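Hypothetical protein SSO2273 (Sulfolobus solfataricus, PDB 2X4H) probably binds DNA as a metal-dependent transcriptional repressor of the DtxR/MntR family and carries zinc ions at several sites. Local coordinates at residues Ser9-Arg14 and Asn79-Ala84; Phe16-Thr21 and Glu50-Leu55; Arg24-Gly29 and Gly67-Asn72; Ile88-Val93 and Gly126-Cys131. All coordinates share one frame; numbering follows the deposited sequence.

Overall arrangement
Helix 13-27 supports contacts 1, 2 and 3, whereas helix 72-94 links contact 1 to contact 4. Contacts 1 and 2 have centres about 13 Å apart and touch where Phe16 packs on Leu81 and Ile82. Contacts 2 and 3, with centres about 12 Å apart, meet through Val52 and Val68. Contact 4 lies on the opposite side of the chain's centre from both of these, its centre about 27 Å from that of contact 2. Contacts 2 and 4 both carry zinc: contact 2 at an interface with the second subunit, contact 4 in a pair of sites within the chain. Contact 1 joins the winged-helix part to the long helix leading to contact 4.

Contact 1. Residues Ser9-Arg14 and Asn79-Ala84; sequences SNLSRR and NYLIKA
Leu81 lays its isobutyl end against the segment 9-14, overlapping Leu11, the backbone of Ser12 and the guanidinium end of Arg13. The evidence for an apolar centre is the methyl pair Leu11 CD2 to Leu81 CD2, at 4.3 Å. The same Leu81 CD2 is also 4.3 Å from the carbonyl oxygen, Ser12 O, while its other methyl, Leu81 CD1, approaches Arg13 NH2 to 4.5 Å. Arg13 gets there by folding: its chain leaves CB with CG opposite the backbone N (chi1 170°), then bends at chi2 and chi3, which turns the guanidinium back toward helix 72-94. Here its NH2 forms a salt bridge with Asp110.

On the preceding residue of the helix, Tyr80 lies beside Ser9; the modelled spacing is too short to be trusted. The phenol oxygen of Tyr80 is engaged by the carbonyl of Ile113. Ser12 caps the start of helix 13-27 and also bonds Glu50 of the second subunit, close to a zinc ion.

The contact packs the residues leading into helix 13-27, in the probable DNA-binding region, on the long helix 72-94 of the metal-binding and dimerisation region. No hydrogen bond crosses between the two segments, and 226 Å² is buried in total. This implies a junction held by leucine packing, with the polar ends of Arg13 and Tyr80 secured by third parties.

Contact 2. Residues Phe16-Thr21 and Glu50-Leu55; sequences FSYLLT and EEVSHL. With ZN (zinc ion), chain L; ZN (zinc ion), chain K.
Tyr18, Leu55 and Glu51 bury the most surface here, 70, 50 and 37 Å² respectively, where helices 13-27 and 45-57 cross at right angles (-90°) with segment axes 11.5 Å apart. Glu51 runs its aliphatic part over one face of the Tyr18 ring: Glu51 CG is 3.8 Å from the ring centroid and 17° off the normal, which meets the criteria for a CH-pi contact. Further out, Tyr18 OH lies 3.6 Å from Glu51 CB.

Glu51 holds CG anti to the backbone N and bends at chi2 (60°), which turns the carboxylate away from the ring to a zinc ion, bound by Glu51 OE2 at 1.8 Å. Tyr18 thus packs against the stem of a metal ligand. Leu55 comes in on the same side of the ring plane as Glu51, nearer the root of the side chain, with Leu55 CD1 4.0 Å from Tyr18 CB and 4.1 Å from Leu19 CD2; Val52 approaches the ring edge.

Glu50 and His54, on the same helix, hold a second zinc ion through Glu50 OE1 and His54 NE2. Both sites are shared between subunits: Glu15 joins Glu51 on the first, with Glu50 and His54 of the second subunit, and the reciprocal set completes the other.

Around this crossing, helix 34-41 packs on Tyr18 and Val52 through Leu41 and Ile34, strand 61-64 reaches Leu19 and Leu55 through Val61, and helix 72-94 touches Leu19 through Ile78, giving the core of a winged helix-turn-helix domain.

Contact 3. Residues Arg24-Gly29 and Gly67-Asn72; sequences RYNDSG and GVWITN
Asn26 reaches strand 67-70 with both ends of its amide and hydrogen-bonds to the backbone on either side of Trp69. Its CG lies anti to its carbonyl carbon (chi1 -63°), directing the amide at the strand. Its ND2 donates to the carbonyl oxygen of Val68, Asn26 ND2 to Val68 O measuring 3.0 Å, in a nearly straight bond (173° at the hydrogen) that lies in the carbonyl plane on a lone pair. In the other direction Ile70 N donates to Asn26 OD1 over 2.7 Å. One amide thus satisfies a C=O and an N-H of the strand, much as a neighbouring peptide would, and the two bonds fix its rotation.

The indole adds a second restraint. Asn26 ND2 sits 3.4 Å above the Trp69 ring plane, displaced toward the rim, and the amide and ring planes differ by 21°; the nearest side-chain atoms are Asn26 CG and Trp69 CE3, also 3.4 Å apart. Toward the end of the helix, Trp69 CH2 comes within 3.8 Å of Gly29 C.

What places these groups lies one shell out. Asn26 stands in the last turn of helix 13-27, which ends in a Schellman motif at Gly29, and its ND2 also bonds to the carbonyl of Glu30.

The strand itself pairs through Trp69 with Lys62 of the antiparallel strand 61-64, and through Val68 with Ala32; Val68 also packs on Ile34 of helix 34-41. Ile70 packs on Thr75 and Ile78 of helix 72-94, so the contact fastens the end of helix 13-27 to the wing hairpin of the winged-helix domain.

Contact 4. Residues Ile88-Val93 and Gly126-Cys131; sequences IEILLV and GKPSYC. With ZN (zinc ion), chain N; ZN (zinc ion), chain M.
The backbones come closest at Ile90 and Cys131, whose CA atoms are 6.2 Å apart, as an irregular segment after helix 115-124 runs past one side of helix 72-94. Two side chains of the helix face it, one apolar and one metal-binding. Ile90 extends CD1 toward the ring of Pro128; the modelled separation, Ile90 CD1 to Pro128 CB 3.2 Å, is shorter than carbons normally sit and doubtful in detail, so only the apposition of methyl and ring can be relied on.

Glu89 bridges two zinc ions with its carboxylate. Glu89 OE1 binds one at 1.9 Å, and Cys131 SG completes a link to that same zinc ion at 2.4 Å. Glu89 OE2 binds the second zinc ion at 2.1 Å, and water 1 is bound by both metals, bridging them from the side. The chain of Glu89 is extended beyond CG, which brings the carboxylate to the pair, while the torsion of Cys131 (chi1 80°) turns its sulfur toward the first zinc ion. His133 finishes that site, and His85 and Cys103 the other. The result is a carboxylate-bridged two-zinc site in the family's metal-binding and dimerisation region.

Helix 72-94 thus supplies the bridging ligand, helix 99-107 brings Cys103 and packs on Leu92 and Val93, and Tyr122 of helix 115-124 backs Pro128, while Leu91 packs against Leu91 of the third subunit.

Contact 1. Residues Ser9-Arg14 and Asn79-Ala84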
loop_
_atom_site.group_PDB
_atom_site.type_symbol
_atom_site.label_atom_id
_atom_site.label_comp_id
_atom_site.label_asym_id
_atom_site.label_seq_id
_atom_site.Cartn_x
_atom_site.Cartn_y
_atom_site.Cartn_z
ATOM N N SER C 9 14.924 -3.145 3.854
ATOM C CA SER C 9 13.839 -3.834 4.617
ATOM C C SER C 9 12.458 -3.222 4.357
ATOM O O SER C 9 11.876 -2.592 5.253
ATOM C CB SER C 9 14.132 -3.807 6.116
ATOM O OG SER C 9 13.129 -4.478 6.839
ATOM N N ASN C 10 11.943 -3.412 3.137
ATOM C CA ASN C 10 10.554 -3.055 2.778
ATOM C C ASN C 10 10.110 -1.719 3.364
ATOM O O ASN C 10 9.130 -1.633 4.105
ATOM C CB ASN C 10 9.596 -4.172 3.202
ATOM C CG ASN C 10 8.268 -4.114 2.459
ATOM O OD1 ASN C 10 8.229 -4.151 1.225
ATOM N ND2 ASN C 10 7.175 -4.037 3.206
ATOM N N LEU C 11 10.879 -0.685 3.060
ATOM C CA LEU C 11 10.585 0.682 3.470
ATOM C C LEU C 11 11.263 1.537 2.437
ATOM O O LEU C 11 12.476 1.469 2.282
ATOM C CB LEU C 11 11.142 1.026 4.851
ATOM C CG LEU C 11 10.909 2.483 5.312
ATOM C CD1 LEU C 11 9.437 2.739 5.681
ATOM C CD2 LEU C 11 11.805 2.874 6.491
ATOM N N SER C 12 10.501 2.339 1.715
ATOM C CA SER C 12 11.110 3.098 0.646
ATOM C C SER C 12 11.695 4.376 1.230
ATOM O O SER C 12 11.441 4.767 2.372
ATOM C CB SER C 12 10.103 3.405 -0.489
ATOM O OG SER C 12 9.291 4.522 -0.161
ATOM N N ARG C 13 12.473 5.021 0.397
ATOM C CA ARG C 13 13.075 6.290 0.712
ATOM C C ARG C 13 12.017 7.388 0.908
ATOM O O ARG C 13 12.137 8.213 1.810
ATOM C CB ARG C 13 14.033 6.609 -0.429
ATOM C CG ARG C 13 14.616 7.986 -0.457
ATOM C CD ARG C 13 15.746 8.145 0.479
ATOM N NE ARG C 13 16.793 7.142 0.305
ATOM C CZ ARG C 13 17.789 7.025 1.165
ATOM N NH1 ARG C 13 17.850 7.838 2.205
ATOM N NH2 ARG C 13 18.695 6.096 1.007
ATOM N N ARG C 14 10.973 7.387 0.086
ATOM C CA ARG C 14 9.896 8.353 0.246
ATOM C C ARG C 14 9.126 8.125 1.540
ATOM O O ARG C 14 8.765 9.079 2.213
ATOM C CB ARG C 14 8.925 8.273 -0.925
ATOM C CG ARG C 14 9.505 8.833 -2.191
ATOM C CD ARG C 14 8.831 8.207 -3.419
ATOM N NE ARG C 14 9.332 8.782 -4.654
ATOM C CZ ARG C 14 10.500 8.462 -5.214
ATOM N NH1 ARG C 14 11.293 7.551 -4.669
ATOM N NH2 ARG C 14 10.876 9.053 -6.338
ATOM N N ASN C 79 15.336 3.786 12.033
ATOM C CA ASN C 79 16.695 3.484 12.497
ATOM C C ASN C 79 17.355 2.461 11.576
ATOM O O ASN C 79 18.526 2.580 11.236
ATOM C CB ASN C 79 16.685 2.967 13.930
ATOM C CG ASN C 79 16.400 4.050 14.933
ATOM O OD1 ASN C 79 16.428 5.235 14.614
ATOM N ND2 ASN C 79 16.125 3.648 16.164
ATOM N N TYR C 80 16.575 1.479 11.139
ATOM C CA TYR C 80 17.149 0.436 10.329
ATOM C C TYR C 80 17.636 0.991 8.968
ATOM O O TYR C 80 18.731 0.624 8.501
ATOM C CB TYR C 80 16.207 -0.755 10.168
ATOM C CG TYR C 80 16.762 -1.650 9.138
ATOM C CD1 TYR C 80 17.947 -2.360 9.375
ATOM C CD2 TYR C 80 16.190 -1.715 7.870
ATOM C CE1 TYR C 80 18.524 -3.142 8.370
ATOM C CE2 TYR C 80 16.753 -2.505 6.861
ATOM C CZ TYR C 80 17.902 -3.216 7.117
ATOM O OH TYR C 80 18.406 -3.997 6.108
ATOM N N LEU C 81 16.886 1.908 8.360
ATOM C CA LEU C 81 17.383 2.547 7.127
ATOM C C LEU C 81 18.612 3.471 7.369
ATOM O O LEU C 81 19.511 3.575 6.522
ATOM C CB LEU C 81 16.270 3.306 6.420
ATOM C CG LEU C 81 16.577 4.046 5.120
ATOM C CD1 LEU C 81 17.445 3.204 4.214
ATOM C CD2 LEU C 81 15.255 4.400 4.411
ATOM N N ILE C 82 18.643 4.133 8.520
ATOM C CA ILE C 82 19.742 5.027 8.875
ATOM C C ILE C 82 20.998 4.209 9.055
ATOM O O ILE C 82 22.052 4.555 8.526
ATOM C CB ILE C 82 19.429 5.840 10.142
ATOM C CG1 ILE C 82 18.424 6.965 9.818
ATOM C CG2 ILE C 82 20.737 6.403 10.761
ATOM C CD1 ILE C 82 17.811 7.690 11.028
ATOM N N LYS C 83 20.869 3.105 9.783
ATOM C CA LYS C 83 21.928 2.118 9.949
ATOM C C LYS C 83 22.378 1.587 8.586
ATOM O O LYS C 83 23.563 1.482 8.320
ATOM C CB LYS C 83 21.428 0.974 10.854
ATOM C CG LYS C 83 22.471 -0.078 11.212
ATOM C CD LYS C 83 22.001 -1.157 12.191
ATOM C CE LYS C 83 23.176 -2.093 12.510
ATOM N NZ LYS C 83 22.888 -3.193 13.487
ATOM N N ALA C 84 21.440 1.258 7.706
ATOM C CA ALA C 84 21.802 0.710 6.389
ATOM C C ALA C 84 22.579 1.719 5.542
ATOM O O ALA C 84 23.597 1.366 4.963
ATOM C CB ALA C 84 20.554 0.193 5.618
#

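Contact 2. Residues Phe16-Thr21 and Glu50-Leu55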
loop_
_atom_site.group_PDB
_atom_site.type_symbol
_atom_site.label_atom_id
_atom_site.label_comp_id
_atom_site.label_asym_id
_atom_site.label_seq_id
_atom_site.Cartn_x
_atom_site.Cartn_y
_atom_site.Cartn_z
ATOM N N PHE C 16 10.404 6.769 4.208
ATOM C CA PHE C 16 11.324 7.287 5.184
ATOM C C PHE C 16 11.088 8.771 5.490
ATOM O O PHE C 16 11.010 9.152 6.653
ATOM C CB PHE C 16 12.750 7.075 4.685
ATOM C CG PHE C 16 13.800 7.410 5.678
ATOM C CD1 PHE C 16 13.871 6.733 6.882
ATOM C CD2 PHE C 16 14.776 8.354 5.380
ATOM C CE1 PHE C 16 14.876 7.010 7.787
ATOM C CE2 PHE C 16 15.780 8.634 6.287
ATOM C CZ PHE C 16 15.821 7.967 7.494
ATOM N N SER C 17 11.005 9.599 4.449
ATOM C CA SER C 17 10.696 11.034 4.605
ATOM C C SER C 17 9.383 11.299 5.342
ATOM O O SER C 17 9.307 12.186 6.190
ATOM C CB SER C 17 10.654 11.721 3.239
ATOM O OG SER C 17 11.966 11.914 2.768
ATOM N N TYR C 18 8.345 10.535 4.994
ATOM C CA TYR C 18 7.065 10.639 5.689
ATOM C C TYR C 18 7.266 10.396 7.163
ATOM O O TYR C 18 6.822 11.184 7.981
ATOM C CB TYR C 18 6.056 9.612 5.166
ATOM C CG TYR C 18 5.187 10.073 4.032
ATOM C CD1 TYR C 18 5.708 10.255 2.751
ATOM C CD2 TYR C 18 3.819 10.274 4.220
ATOM C CE1 TYR C 18 4.901 10.671 1.690
ATOM C CE2 TYR C 18 3.004 10.676 3.169
ATOM C CZ TYR C 18 3.545 10.870 1.909
ATOM O OH TYR C 18 2.725 11.271 0.879
ATOM N N LEU C 19 7.937 9.296 7.494
ATOM C CA LEU C 19 8.088 8.884 8.885
ATOM C C LEU C 19 8.927 9.843 9.697
ATOM O O LEU C 19 8.681 10.006 10.891
ATOM C CB LEU C 19 8.687 7.484 9.012
ATOM C CG LEU C 19 7.911 6.316 8.404
ATOM C CD1 LEU C 19 8.578 5.017 8.803
ATOM C CD2 LEU C 19 6.428 6.319 8.803
ATOM N N LEU C 20 9.924 10.463 9.076
ATOM C CA LEU C 20 10.737 11.456 9.784
ATOM C C LEU C 20 9.914 12.717 10.017
ATOM O O LEU C 20 10.096 13.392 11.023
ATOM C CB LEU C 20 12.018 11.795 9.014
ATOM C CG LEU C 20 13.118 10.732 9.065
ATOM C CD1 LEU C 20 14.093 10.873 7.897
ATOM C CD2 LEU C 20 13.850 10.796 10.408
ATOM N N THR C 21 9.006 13.031 9.093
ATOM C CA THR C 21 8.142 14.197 9.262
ATOM C C THR C 21 7.082 13.960 10.335
ATOM O O THR C 21 6.799 14.843 11.125
ATOM C CB THR C 21 7.432 14.569 7.979
ATOM O OG1 THR C 21 8.395 14.819 6.953
ATOM C CG2 THR C 21 6.609 15.805 8.201
ATOM N N GLU C 50 -3.546 8.968 1.120
ATOM C CA GLU C 50 -3.397 7.675 0.464
ATOM C C GLU C 50 -2.160 6.972 1.004
ATOM O O GLU C 50 -2.234 5.812 1.406
ATOM C CB GLU C 50 -3.310 7.859 -1.060
ATOM C CG GLU C 50 -3.046 6.604 -1.882
ATOM C CD GLU C 50 -4.166 5.574 -1.883
ATOM O OE1 GLU C 50 -3.829 4.393 -2.068
ATOM O OE2 GLU C 50 -5.347 5.916 -1.724
ATOM N N GLU C 51 -1.031 7.677 1.045
ATOM C CA GLU C 51 0.221 7.043 1.483
ATOM C C GLU C 51 0.111 6.653 2.942
ATOM O O GLU C 51 0.458 5.534 3.316
ATOM C CB GLU C 51 1.447 7.923 1.216
ATOM C CG GLU C 51 2.826 7.272 1.584
ATOM C CD GLU C 51 3.109 5.995 0.812
ATOM O OE1 GLU C 51 2.361 5.674 -0.111
ATOM O OE2 GLU C 51 4.079 5.278 1.103
ATOM N N VAL C 52 -0.429 7.540 3.770
ATOM C CA VAL C 52 -0.624 7.192 5.177
ATOM C C VAL C 52 -1.404 5.879 5.367
ATOM O O VAL C 52 -1.062 5.096 6.241
ATOM C CB VAL C 52 -1.203 8.355 5.995
ATOM C CG1 VAL C 52 -1.693 7.870 7.357
ATOM C CG2 VAL C 52 -0.129 9.434 6.196
ATOM N N SER C 53 -2.389 5.582 4.528
ATOM C CA SER C 53 -3.165 4.345 4.725
ATOM C C SER C 53 -2.357 3.107 4.364
ATOM O O SER C 53 -2.478 2.074 5.013
ATOM C CB SER C 53 -4.545 4.379 4.005
ATOM O OG SER C 53 -4.400 4.447 2.612
ATOM N N HIS C 54 -1.480 3.229 3.376
ATOM C CA HIS C 54 -0.476 2.189 3.123
ATOM C C HIS C 54 0.550 1.989 4.237
ATOM O O HIS C 54 0.946 0.854 4.515
ATOM C CB HIS C 54 0.224 2.438 1.789
ATOM C CG HIS C 54 -0.668 2.190 0.611
ATOM N ND1 HIS C 54 -1.288 0.979 0.406
ATOM C CD2 HIS C 54 -1.048 2.987 -0.412
ATOM C CE1 HIS C 54 -2.013 1.036 -0.697
ATOM N NE2 HIS C 54 -1.892 2.247 -1.210
ATOM N N LEU C 55 0.976 3.082 4.865
ATOM C CA LEU C 55 1.901 3.005 6.002
ATOM C C LEU C 55 1.220 2.378 7.221
ATOM O O LEU C 55 1.863 1.665 7.990
ATOM C CB LEU C 55 2.463 4.389 6.363
ATOM C CG LEU C 55 3.441 5.083 5.409
ATOM C CD1 LEU C 55 3.622 6.549 5.799
ATOM C CD2 LEU C 55 4.779 4.377 5.395
HETATM ZN ZN ZN L . -2.766 3.104 -2.748
HETATM ZN ZN ZN K . 4.570 3.652 0.657
#

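Contact 3. Residues Arg24-Gly29 and Gly67-Asn72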
loop_
_atom_site.group_PDB
_atom_site.type_symbol
_atom_site.label_atom_id
_atom_site.label_comp_id
_atom_site.label_asym_id
_atom_site.label_seq_id
_atom_site.Cartn_x
_atom_site.Cartn_y
_atom_site.Cartn_z
ATOM N N ARG C 24 8.767 14.099 13.932
ATOM C CA ARG C 24 9.041 15.450 14.433
ATOM C C ARG C 24 7.848 15.970 15.258
ATOM O O ARG C 24 8.018 16.397 16.387
ATOM C CB ARG C 24 9.367 16.389 13.255
ATOM C CG ARG C 24 9.902 17.768 13.631
ATOM C CD ARG C 24 9.824 18.778 12.470
ATOM N NE ARG C 24 10.534 18.362 11.248
ATOM C CZ ARG C 24 9.970 18.100 10.057
ATOM N NH1 ARG C 24 8.651 18.187 9.862
ATOM N NH2 ARG C 24 10.736 17.744 9.028
ATOM N N TYR C 25 6.640 15.913 14.697
ATOM C CA TYR C 25 5.426 16.260 15.440
ATOM C C TYR C 25 5.290 15.387 16.691
ATOM O O TYR C 25 5.192 15.919 17.816
ATOM C CB TYR C 25 4.170 16.164 14.541
ATOM C CG TYR C 25 4.177 17.203 13.444
ATOM C CD1 TYR C 25 4.486 16.863 12.135
ATOM C CD2 TYR C 25 3.941 18.544 13.730
ATOM C CE1 TYR C 25 4.529 17.818 11.144
ATOM C CE2 TYR C 25 3.987 19.505 12.735
ATOM C CZ TYR C 25 4.283 19.132 11.451
ATOM O OH TYR C 25 4.337 20.084 10.475
ATOM N N ASN C 26 5.332 14.065 16.507
ATOM C CA ASN C 26 5.168 13.116 17.612
ATOM C C ASN C 26 6.207 13.335 18.736
ATOM O O ASN C 26 5.853 13.301 19.899
ATOM C CB ASN C 26 5.287 11.662 17.150
ATOM C CG ASN C 26 4.215 11.227 16.153
ATOM O OD1 ASN C 26 4.312 10.114 15.622
ATOM N ND2 ASN C 26 3.213 12.077 15.872
ATOM N N ASP C 27 7.471 13.559 18.380
ATOM C CA ASP C 27 8.533 13.873 19.370
ATOM C C ASP C 27 8.146 15.075 20.226
ATOM O O ASP C 27 8.528 15.167 21.386
ATOM C CB ASP C 27 9.887 14.180 18.695
ATOM C CG ASP C 27 10.625 12.931 18.233
ATOM O OD1 ASP C 27 10.262 11.814 18.651
ATOM O OD2 ASP C 27 11.575 13.070 17.436
ATOM N N SER C 28 7.388 15.985 19.623
ATOM C CA SER C 28 6.943 17.225 20.254
ATOM C C SER C 28 5.634 17.065 21.066
ATOM O O SER C 28 5.144 18.038 21.623
ATOM C CB SER C 28 6.743 18.291 19.157
ATOM O OG SER C 28 7.479 19.463 19.432
ATOM N N GLY C 29 5.066 15.861 21.122
ATOM C CA GLY C 29 3.856 15.605 21.911
ATOM C C GLY C 29 2.517 15.782 21.190
ATOM O O GLY C 29 1.468 15.856 21.834
ATOM N N GLY C 67 -4.330 12.854 14.819
ATOM C CA GLY C 67 -3.435 12.820 13.669
ATOM C C GLY C 67 -2.683 11.496 13.604
ATOM O O GLY C 67 -3.087 10.483 14.188
ATOM N N VAL C 68 -1.560 11.509 12.910
ATOM C CA VAL C 68 -0.796 10.298 12.662
ATOM C C VAL C 68 0.331 10.151 13.695
ATOM O O VAL C 68 1.019 11.113 14.021
ATOM C CB VAL C 68 -0.249 10.320 11.225
ATOM C CG1 VAL C 68 0.394 8.980 10.858
ATOM C CG2 VAL C 68 -1.378 10.693 10.253
ATOM N N TRP C 69 0.481 8.942 14.223
ATOM C CA TRP C 69 1.525 8.635 15.187
ATOM C C TRP C 69 2.361 7.468 14.676
ATOM O O TRP C 69 1.823 6.489 14.134
ATOM C CB TRP C 69 0.941 8.288 16.571
ATOM C CG TRP C 69 0.280 9.428 17.286
ATOM C CD1 TRP C 69 -1.021 9.803 17.180
ATOM C CD2 TRP C 69 0.876 10.329 18.240
ATOM N NE1 TRP C 69 -1.277 10.874 17.999
ATOM C CE2 TRP C 69 -0.130 11.223 18.653
ATOM C CE3 TRP C 69 2.159 10.468 18.775
ATOM C CZ2 TRP C 69 0.104 12.246 19.570
ATOM C CZ3 TRP C 69 2.394 11.489 19.686
ATOM C CH2 TRP C 69 1.369 12.358 20.079
ATOM N N ILE C 70 3.677 7.560 14.869
ATOM C CA ILE C 70 4.581 6.486 14.455
ATOM C C ILE C 70 4.519 5.315 15.445
ATOM O O ILE C 70 4.546 5.516 16.632
ATOM C CB ILE C 70 6.031 7.016 14.297
ATOM C CG1 ILE C 70 6.909 5.975 13.596
ATOM C CG2 ILE C 70 6.641 7.411 15.640
ATOM C CD1 ILE C 70 8.242 6.514 13.171
ATOM N N THR C 71 4.401 4.096 14.947
ATOM C CA THR C 71 4.401 2.928 15.819
ATOM C C THR C 71 5.831 2.541 16.213
ATOM O O THR C 71 6.790 3.024 15.631
ATOM C CB THR C 71 3.774 1.729 15.118
ATOM O OG1 THR C 71 4.559 1.384 13.968
ATOM C CG2 THR C 71 2.332 2.043 14.688
ATOM N N ASN C 72 5.977 1.645 17.178
ATOM C CA ASN C 72 7.316 1.191 17.564
ATOM C C ASN C 72 8.048 0.604 16.356
ATOM O O ASN C 72 9.235 0.870 16.169
ATOM C CB ASN C 72 7.276 0.191 18.728
ATOM C CG ASN C 72 7.016 0.867 20.077
ATOM O OD1 ASN C 72 7.146 2.085 20.210
ATOM N ND2 ASN C 72 6.654 0.071 21.081
#

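Contact 4. Residues Ile88-Val93 and Gly126-Cys131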
loop_
_atom_site.group_PDB
_atom_site.type_symbol
_atom_site.label_atom_id
_atom_site.label_comp_id
_atom_site.label_asym_id
_atom_site.label_seq_id
_atom_site.Cartn_x
_atom_site.Cartn_y
_atom_site.Cartn_z
ATOM N N ILE C 88 26.690 1.080 4.927
ATOM C CA ILE C 88 27.132 1.010 3.533
ATOM C C ILE C 88 28.150 2.112 3.222
ATOM O O ILE C 88 29.177 1.834 2.616
ATOM C CB ILE C 88 25.951 1.056 2.546
ATOM C CG1 ILE C 88 25.289 -0.320 2.453
ATOM C CG2 ILE C 88 26.435 1.429 1.136
ATOM C CD1 ILE C 88 23.905 -0.277 1.894
ATOM N N GLU C 89 27.906 3.340 3.675
ATOM C CA GLU C 89 28.851 4.417 3.423
ATOM C C GLU C 89 30.256 4.063 3.874
ATOM O O GLU C 89 31.217 4.366 3.181
ATOM C CB GLU C 89 28.475 5.700 4.156
ATOM C CG GLU C 89 27.301 6.401 3.611
ATOM C CD GLU C 89 27.214 7.852 4.059
ATOM O OE1 GLU C 89 27.602 8.178 5.221
ATOM O OE2 GLU C 89 26.700 8.657 3.241
ATOM N N ILE C 90 30.364 3.471 5.064
ATOM C CA ILE C 90 31.646 3.094 5.626
ATOM C C ILE C 90 32.344 2.059 4.767
ATOM O O ILE C 90 33.550 2.186 4.511
ATOM C CB ILE C 90 31.535 2.584 7.077
ATOM C CG1 ILE C 90 31.259 3.764 8.016
ATOM C CG2 ILE C 90 32.851 1.880 7.532
ATOM C CD1 ILE C 90 30.954 3.389 9.446
ATOM N N LEU C 91 31.599 1.041 4.329
ATOM C CA LEU C 91 32.152 0.036 3.410
ATOM C C LEU C 91 32.689 0.734 2.171
ATOM O O LEU C 91 33.791 0.432 1.730
ATOM C CB LEU C 91 31.118 -1.031 3.010
ATOM C CG LEU C 91 31.530 -1.994 1.885
ATOM C CD1 LEU C 91 32.705 -2.849 2.303
ATOM C CD2 LEU C 91 30.301 -2.849 1.427
ATOM N N LEU C 92 31.931 1.678 1.633
ATOM C CA LEU C 92 32.278 2.292 0.356
ATOM C C LEU C 92 33.512 3.172 0.484
ATOM O O LEU C 92 34.415 3.132 -0.370
ATOM C CB LEU C 92 31.083 3.052 -0.227
ATOM C CG LEU C 92 29.862 2.195 -0.583
ATOM C CD1 LEU C 92 28.812 3.028 -1.272
ATOM C CD2 LEU C 92 30.228 0.988 -1.453
ATOM N N VAL C 93 33.612 3.911 1.587
ATOM C CA VAL C 93 34.810 4.708 1.825
ATOM C C VAL C 93 35.999 3.781 2.049
ATOM O O VAL C 93 37.104 4.056 1.549
ATOM C CB VAL C 93 34.600 5.720 2.978
ATOM C CG1 VAL C 93 35.918 6.318 3.475
ATOM C CG2 VAL C 93 33.640 6.828 2.534
ATOM N N GLY C 126 33.330 -3.686 12.333
ATOM C CA GLY C 126 33.733 -3.389 13.690
ATOM C C GLY C 126 32.752 -2.544 14.470
ATOM O O GLY C 126 33.176 -1.777 15.332
ATOM N N LYS C 127 31.459 -2.697 14.188
ATOM C CA LYS C 127 30.379 -1.957 14.882
ATOM C C LYS C 127 30.573 -0.443 14.943
ATOM O O LYS C 127 30.482 0.148 16.005
ATOM C CB LYS C 127 30.193 -2.495 16.299
ATOM C CG LYS C 127 30.011 -3.988 16.336
ATOM C CD LYS C 127 29.650 -4.522 17.699
ATOM C CE LYS C 127 29.407 -6.026 17.574
ATOM N NZ LYS C 127 29.155 -6.668 18.885
ATOM N N PRO C 128 30.793 0.204 13.795
ATOM C CA PRO C 128 31.101 1.634 13.813
ATOM C C PRO C 128 29.989 2.488 14.422
ATOM O O PRO C 128 28.785 2.225 14.173
ATOM C CB PRO C 128 31.215 1.974 12.343
ATOM C CG PRO C 128 30.347 0.919 11.622
ATOM C CD PRO C 128 30.550 -0.310 12.429
ATOM N N SER C 129 30.383 3.520 15.162
ATOM C CA SER C 129 29.418 4.438 15.805
ATOM C C SER C 129 28.910 5.592 14.938
ATOM O O SER C 129 27.854 6.135 15.191
ATOM C CB SER C 129 30.050 5.039 17.044
ATOM O OG SER C 129 30.299 4.023 17.972
ATOM N N TYR C 130 29.714 6.011 13.970
ATOM C CA TYR C 130 29.410 7.189 13.175
ATOM C C TYR C 130 29.813 6.962 11.732
ATOM O O TYR C 130 30.825 6.297 11.463
ATOM C CB TYR C 130 30.208 8.382 13.688
ATOM C CG TYR C 130 29.792 8.917 15.032
ATOM C CD1 TYR C 130 28.859 9.920 15.135
ATOM C CD2 TYR C 130 30.377 8.446 16.194
ATOM C CE1 TYR C 130 28.488 10.421 16.352
ATOM C CE2 TYR C 130 30.016 8.931 17.403
ATOM C CZ TYR C 130 29.080 9.925 17.487
ATOM O OH TYR C 130 28.733 10.400 18.724
ATOM N N CYS C 131 29.064 7.563 10.817
ATOM C CA CYS C 131 29.378 7.499 9.394
ATOM C C CYS C 131 30.478 8.507 9.102
ATOM O O CYS C 131 30.881 9.253 9.993
ATOM C CB CYS C 131 28.115 7.767 8.560
ATOM S SG CYS C 131 27.644 9.497 8.368
HETATM ZN ZN ZN N . 27.076 9.781 6.081
HETATM ZN ZN ZN M . 25.020 9.823 3.659
HETATM O O HOH W 1 24.655 10.246 5.809
#